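Pgp2 (Campylobacter jejuni subsp. jejuni, PDB 6XJ6) probably acts as an LD-carboxypeptidase that trims peptidoglycan peptides, its accessory NTF2-like domain binding peptidoglycan to direct helical cell shape. Local coordinates at residues D65-Y79 with T100-G114. Numbering follows the deposited sequence.
Sequences DKKIEGDLKTPVGFY and TYPNLLDKVQGKTGG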
loop_
_atom_site.group_PDB
_atom_site.type_symbol
_atom_site.label_atom_id
_atom_site.label_comp_id
_atom_site.label_asym_id
_atom_site.label_seq_id
_atom_site.Cartn_x
_atom_site.Cartn_y
_atom_site.Cartn_z
ATOM N N ASP A 65 3.973 12.019 10.825
ATOM C CA ASP A 65 2.886 11.168 10.362
ATOM C C ASP A 65 1.592 11.978 10.272
ATOM O O ASP A 65 1.186 12.622 11.244
ATOM C CB ASP A 65 2.739 10.038 11.390
ATOM C CG ASP A 65 1.788 8.936 10.957
ATOM O OD1 ASP A 65 1.876 8.464 9.803
ATOM O OD2 ASP A 65 0.971 8.514 11.809
ATOM N N LYS A 66 0.945 11.965 9.103
ATOM C CA LYS A 66 -0.341 12.644 8.974
ATOM C C LYS A 66 -1.396 11.938 9.812
ATOM O O LYS A 66 -1.453 10.707 9.860
ATOM C CB LYS A 66 -0.819 12.702 7.518
ATOM C CG LYS A 66 -2.153 13.483 7.380
ATOM C CD LYS A 66 -2.567 13.740 5.935
ATOM C CE LYS A 66 -3.890 14.516 5.859
ATOM N NZ LYS A 66 -3.792 15.908 6.389
ATOM N N LYS A 67 -2.243 12.729 10.453
ATOM C CA LYS A 67 -3.279 12.196 11.328
ATOM C C LYS A 67 -4.656 12.757 11.020
ATOM O O LYS A 67 -5.645 12.027 11.112
ATOM C CB LYS A 67 -2.945 12.513 12.794
ATOM C CG LYS A 67 -1.559 12.097 13.245
ATOM C CD LYS A 67 -1.484 10.622 13.561
ATOM C CE LYS A 67 -0.193 10.300 14.291
ATOM N NZ LYS A 67 -0.100 8.869 14.687
ATOM N N ILE A 68 -4.750 14.039 10.664
ATOM C CA ILE A 68 -6.040 14.718 10.605
ATOM C C ILE A 68 -6.062 15.718 9.463
ATOM O O ILE A 68 -5.027 16.229 9.027
ATOM C CB ILE A 68 -6.401 15.444 11.925
ATOM C CG1 ILE A 68 -5.305 16.441 12.313
ATOM C CG2 ILE A 68 -6.640 14.432 13.027
ATOM C CD1 ILE A 68 -5.722 17.408 13.414
ATOM N N GLU A 69 -7.271 16.003 8.992
ATOM C CA GLU A 69 -7.507 17.191 8.189
ATOM C C GLU A 69 -6.981 18.417 8.924
ATOM O O GLU A 69 -7.329 18.661 10.085
ATOM C CB GLU A 69 -9.014 17.331 7.954
ATOM C CG GLU A 69 -9.443 18.616 7.257
ATOM C CD GLU A 69 -8.961 18.697 5.828
ATOM O OE1 GLU A 69 -8.621 17.645 5.257
ATOM O OE2 GLU A 69 -8.936 19.813 5.267
ATOM N N GLY A 70 -6.126 19.180 8.248
ATOM C CA GLY A 70 -5.646 20.437 8.774
ATOM C C GLY A 70 -4.257 20.410 9.376
ATOM O O GLY A 70 -3.741 21.480 9.729
ATOM N N ASP A 71 -3.626 19.238 9.498
ATOM C CA ASP A 71 -2.285 19.195 10.076
ATOM C C ASP A 71 -1.182 19.487 9.066
ATOM O O ASP A 71 -0.025 19.632 9.471
ATOM C CB ASP A 71 -2.024 17.888 10.847
ATOM C CG ASP A 71 -2.011 16.642 9.965
ATOM O OD1 ASP A 71 -1.911 16.751 8.726
ATOM O OD2 ASP A 71 -2.086 15.538 10.550
ATOM N N LEU A 72 -1.510 19.599 7.779
ATOM C CA LEU A 72 -0.582 20.027 6.735
ATOM C C LEU A 72 0.506 19.004 6.439
ATOM O O LEU A 72 1.435 19.298 5.671
ATOM C CB LEU A 72 0.058 21.381 7.067
ATOM C CG LEU A 72 -0.900 22.529 7.375
ATOM C CD1 LEU A 72 -0.096 23.790 7.628
ATOM C CD2 LEU A 72 -1.891 22.734 6.240
ATOM N N LYS A 73 0.419 17.808 7.000
ATOM C CA LYS A 73 1.473 16.825 6.830
ATOM C C LYS A 73 1.256 16.016 5.562
ATOM O O LYS A 73 0.123 15.781 5.133
ATOM C CB LYS A 73 1.527 15.892 8.040
ATOM C CG LYS A 73 1.978 16.597 9.308
ATOM C CD LYS A 73 1.754 15.756 10.544
ATOM C CE LYS A 73 2.210 16.507 11.791
ATOM N NZ LYS A 73 1.874 15.781 13.046
ATOM N N THR A 74 2.374 15.590 4.959
ATOM C CA THR A 74 2.300 14.614 3.878
ATOM C C THR A 74 2.284 13.206 4.468
ATOM O O THR A 74 3.151 12.874 5.289
ATOM C CB THR A 74 3.488 14.777 2.940
ATOM O OG1 THR A 74 3.365 16.019 2.237
ATOM C CG2 THR A 74 3.556 13.640 1.921
ATOM N N PRO A 75 1.319 12.367 4.096
ATOM C CA PRO A 75 1.260 11.021 4.676
ATOM C C PRO A 75 2.429 10.136 4.274
ATOM O O PRO A 75 2.925 10.175 3.143
ATOM C CB PRO A 75 -0.071 10.450 4.170
ATOM C CG PRO A 75 -0.526 11.328 3.099
ATOM C CD PRO A 75 0.212 12.630 3.161
ATOM N N VAL A 76 2.842 9.321 5.233
ATOM C CA VAL A 76 3.869 8.304 5.065
ATOM C C VAL A 76 3.167 6.963 4.916
ATOM O O VAL A 76 2.248 6.645 5.681
ATOM C CB VAL A 76 4.804 8.313 6.285
ATOM C CG1 VAL A 76 5.758 7.133 6.280
ATOM C CG2 VAL A 76 5.560 9.634 6.343
ATOM N N GLY A 77 3.578 6.177 3.925
ATOM C CA GLY A 77 2.995 4.869 3.727
ATOM C C GLY A 77 2.988 4.493 2.261
ATOM O O GLY A 77 3.773 5.010 1.471
ATOM N N PHE A 78 2.074 3.583 1.929
ATOM C CA PHE A 78 1.950 3.045 0.580
ATOM C C PHE A 78 0.521 3.259 0.109
ATOM O O PHE A 78 -0.428 2.825 0.776
ATOM C CB PHE A 78 2.321 1.559 0.547
ATOM C CG PHE A 78 2.692 1.060 -0.816
ATOM C CD1 PHE A 78 4.007 1.098 -1.249
ATOM C CD2 PHE A 78 1.731 0.541 -1.662
ATOM C CE1 PHE A 78 4.352 0.626 -2.501
ATOM C CE2 PHE A 78 2.074 0.072 -2.916
ATOM C CZ PHE A 78 3.388 0.123 -3.334
ATOM N N TYR A 79 0.383 3.918 -1.039
ATOM C CA TYR A 79 -0.880 4.382 -1.589
ATOM C C TYR A 79 -0.913 4.058 -3.079
ATOM O O TYR A 79 0.003 3.432 -3.628
ATOM C CB TYR A 79 -1.044 5.891 -1.328
ATOM C CG TYR A 79 -1.090 6.209 0.141
ATOM C CD1 TYR A 79 0.071 6.505 0.845
ATOM C CD2 TYR A 79 -2.287 6.169 0.834
ATOM C CE1 TYR A 79 0.042 6.757 2.195
ATOM C CE2 TYR A 79 -2.331 6.431 2.190
ATOM C CZ TYR A 79 -1.164 6.718 2.866
ATOM O OH TYR A 79 -1.203 6.950 4.212
ATOM N N THR A 100 -4.434 8.012 -2.848
ATOM C CA THR A 100 -5.566 7.399 -2.166
ATOM C C THR A 100 -5.586 7.646 -0.656
ATOM O O THR A 100 -6.299 6.935 0.060
ATOM C CB THR A 100 -5.600 5.901 -2.447
ATOM O OG1 THR A 100 -4.308 5.350 -2.176
ATOM C CG2 THR A 100 -5.970 5.651 -3.897
ATOM N N TYR A 101 -4.846 8.629 -0.153
ATOM C CA TYR A 101 -4.952 8.946 1.267
ATOM C C TYR A 101 -6.374 9.411 1.587
ATOM O O TYR A 101 -6.911 10.283 0.885
ATOM C CB TYR A 101 -3.968 10.028 1.719
ATOM C CG TYR A 101 -4.161 10.326 3.192
ATOM C CD1 TYR A 101 -3.470 9.617 4.164
ATOM C CD2 TYR A 101 -5.085 11.269 3.611
ATOM C CE1 TYR A 101 -3.677 9.851 5.510
ATOM C CE2 TYR A 101 -5.299 11.505 4.954
ATOM C CZ TYR A 101 -4.586 10.797 5.898
ATOM O OH TYR A 101 -4.788 11.019 7.238
ATOM N N PRO A 102 -7.001 8.894 2.651
ATOM C CA PRO A 102 -6.543 7.870 3.592
ATOM C C PRO A 102 -6.844 6.471 3.085
ATOM O O PRO A 102 -7.922 6.219 2.540
ATOM C CB PRO A 102 -7.368 8.165 4.851
ATOM C CG PRO A 102 -8.639 8.706 4.325
ATOM C CD PRO A 102 -8.285 9.482 3.078
ATOM N N ASN A 103 -5.885 5.567 3.256
ATOM C CA ASN A 103 -6.115 4.177 2.907
ATOM C C ASN A 103 -6.845 3.477 4.054
ATOM O O ASN A 103 -7.200 4.085 5.070
ATOM C CB ASN A 103 -4.808 3.502 2.485
ATOM C CG ASN A 103 -3.817 3.341 3.627
ATOM O OD1 ASN A 103 -4.195 3.160 4.781
ATOM N ND2 ASN A 103 -2.531 3.377 3.299
ATOM N N LEU A 104 -7.100 2.184 3.880
ATOM C CA LEU A 104 -7.889 1.457 4.871
ATOM C C LEU A 104 -7.220 1.476 6.240
ATOM O O LEU A 104 -7.891 1.628 7.266
ATOM C CB LEU A 104 -8.112 0.021 4.407
ATOM C CG LEU A 104 -8.878 -0.865 5.387
ATOM C CD1 LEU A 104 -10.303 -0.382 5.567
ATOM C CD2 LEU A 104 -8.838 -2.303 4.899
ATOM N N LEU A 105 -5.900 1.295 6.286
ATOM C CA LEU A 105 -5.207 1.314 7.570
ATOM C C LEU A 105 -5.341 2.678 8.234
ATOM O O LEU A 105 -5.662 2.774 9.423
ATOM C CB LEU A 105 -3.737 0.939 7.375
ATOM C CG LEU A 105 -2.891 0.901 8.649
ATOM C CD1 LEU A 105 -3.343 -0.206 9.588
ATOM C CD2 LEU A 105 -1.428 0.737 8.285
ATOM N N ASP A 106 -5.101 3.745 7.475
ATOM C CA ASP A 106 -5.345 5.093 7.974
ATOM C C ASP A 106 -6.744 5.206 8.560
ATOM O O ASP A 106 -6.933 5.742 9.659
ATOM C CB ASP A 106 -5.204 6.098 6.830
ATOM C CG ASP A 106 -3.791 6.170 6.264
ATOM O OD1 ASP A 106 -2.819 6.022 7.029
ATOM O OD2 ASP A 106 -3.666 6.409 5.046
ATOM N N LYS A 107 -7.747 4.719 7.828
ATOM C CA LYS A 107 -9.130 4.904 8.261
ATOM C C LYS A 107 -9.416 4.150 9.552
ATOM O O LYS A 107 -10.048 4.693 10.463
ATOM C CB LYS A 107 -10.100 4.466 7.165
ATOM C CG LYS A 107 -10.141 5.386 5.955
ATOM C CD LYS A 107 -11.082 4.824 4.909
ATOM C CE LYS A 107 -11.254 5.753 3.731
ATOM N NZ LYS A 107 -12.225 5.176 2.767
ATOM N N VAL A 108 -8.992 2.886 9.648
ATOM C CA VAL A 108 -9.312 2.126 10.852
ATOM C C VAL A 108 -8.536 2.644 12.055
ATOM O O VAL A 108 -8.949 2.427 13.200
ATOM C CB VAL A 108 -9.172 0.600 10.674
ATOM C CG1 VAL A 108 -10.050 0.122 9.532
ATOM C CG2 VAL A 108 -7.722 0.200 10.456
ATOM N N GLN A 109 -7.422 3.326 11.820
ATOM C CA GLN A 109 -6.692 3.994 12.886
ATOM C C GLN A 109 -7.308 5.330 13.265
ATOM O O GLN A 109 -6.787 5.997 14.165
ATOM C CB GLN A 109 -5.238 4.206 12.470
ATOM C CG GLN A 109 -4.452 2.921 12.369
ATOM C CD GLN A 109 -3.038 3.141 11.885
ATOM O OE1 GLN A 109 -2.705 4.205 11.364
ATOM N NE2 GLN A 109 -2.194 2.126 12.049
ATOM N N GLY A 110 -8.388 5.728 12.605
ATOM C CA GLY A 110 -9.083 6.957 12.927
ATOM C C GLY A 110 -8.532 8.203 12.272
ATOM O O GLY A 110 -8.917 9.310 12.664
ATOM N N LYS A 111 -7.640 8.067 11.298
ATOM C CA LYS A 111 -7.090 9.230 10.628
ATOM C C LYS A 111 -8.134 9.868 9.723
ATOM O O LYS A 111 -9.058 9.209 9.234
ATOM C CB LYS A 111 -5.888 8.824 9.777
ATOM C CG LYS A 111 -4.696 8.352 10.573
ATOM C CD LYS A 111 -3.504 8.179 9.654
ATOM C CE LYS A 111 -2.292 7.655 10.389
ATOM N NZ LYS A 111 -1.160 7.476 9.450
ATOM N N THR A 112 -7.969 11.167 9.488
ATOM C CA THR A 112 -8.867 11.924 8.633
ATOM C C THR A 112 -8.052 12.779 7.673
ATOM O O THR A 112 -6.818 12.818 7.720
ATOM C CB THR A 112 -9.820 12.808 9.447
ATOM O OG1 THR A 112 -9.060 13.746 10.224
ATOM C CG2 THR A 112 -10.702 11.964 10.354
ATOM N N GLY A 113 -8.759 13.467 6.803
ATOM C CA GLY A 113 -8.141 14.278 5.782
ATOM C C GLY A 113 -8.296 13.648 4.411
ATOM O O GLY A 113 -9.007 12.657 4.211
ATOM N N GLY A 114 -7.588 14.239 3.462
ATOM C CA GLY A 114 -7.740 13.878 2.071
ATOM C C GLY A 114 -7.085 14.933 1.210
ATOM O O GLY A 114 -6.338 15.779 1.700
HETATM O O HOH W 1 -0.057 5.473 12.302
HETATM O O HOH W 2 -6.145 16.797 4.796
HETATM O O HOH W 3 -6.066 10.927 13.700
HETATM O O HOH W 4 -0.118 5.206 6.693
HETATM O O HOH W 5 -0.459 7.827 6.835
#
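The ring of Y101 is clasped between a lysine and a proline: K66 CD lies over one face, 3.9 Å from the ring centroid, while P102, which follows a cis peptide bond, covers the opposite face with its CB. P75 CB also packs against Y101 CD1. The extended K66 chain turns only at its last torsion (chi4 66°), which brings NZ to I68 O and into a salt bridge with D71. Y79 OH gives a 2.7 Å hydrogen bond to the syn lone pair of D106 OD2, ring and carboxylate nearly coplanar (23° apart). N103 N holds the same oxygen from the anti side and D106 N returns a bond to N103 OD1, a capping box. The outstretched K111 crosses D65 at about a right angle, NZ to OD1 3.2 Å; K67 NZ takes the anti lone pair of D65 OD2, and K111 NZ holds D106 OD1 weakly, making a salt-bridge network. T112 N donates to K67 O (3.0 Å) and E69 N to T112 OG1 (3.1 Å). N103 ND2, weakly bonded to F78 O, also hydrogen-bonds to Y241 OH. The Y79–D106 bond thus links capped helix 104-108 to edge strand 77-80, near the predicted active site of the YkuD-type L,D-transpeptidase fold.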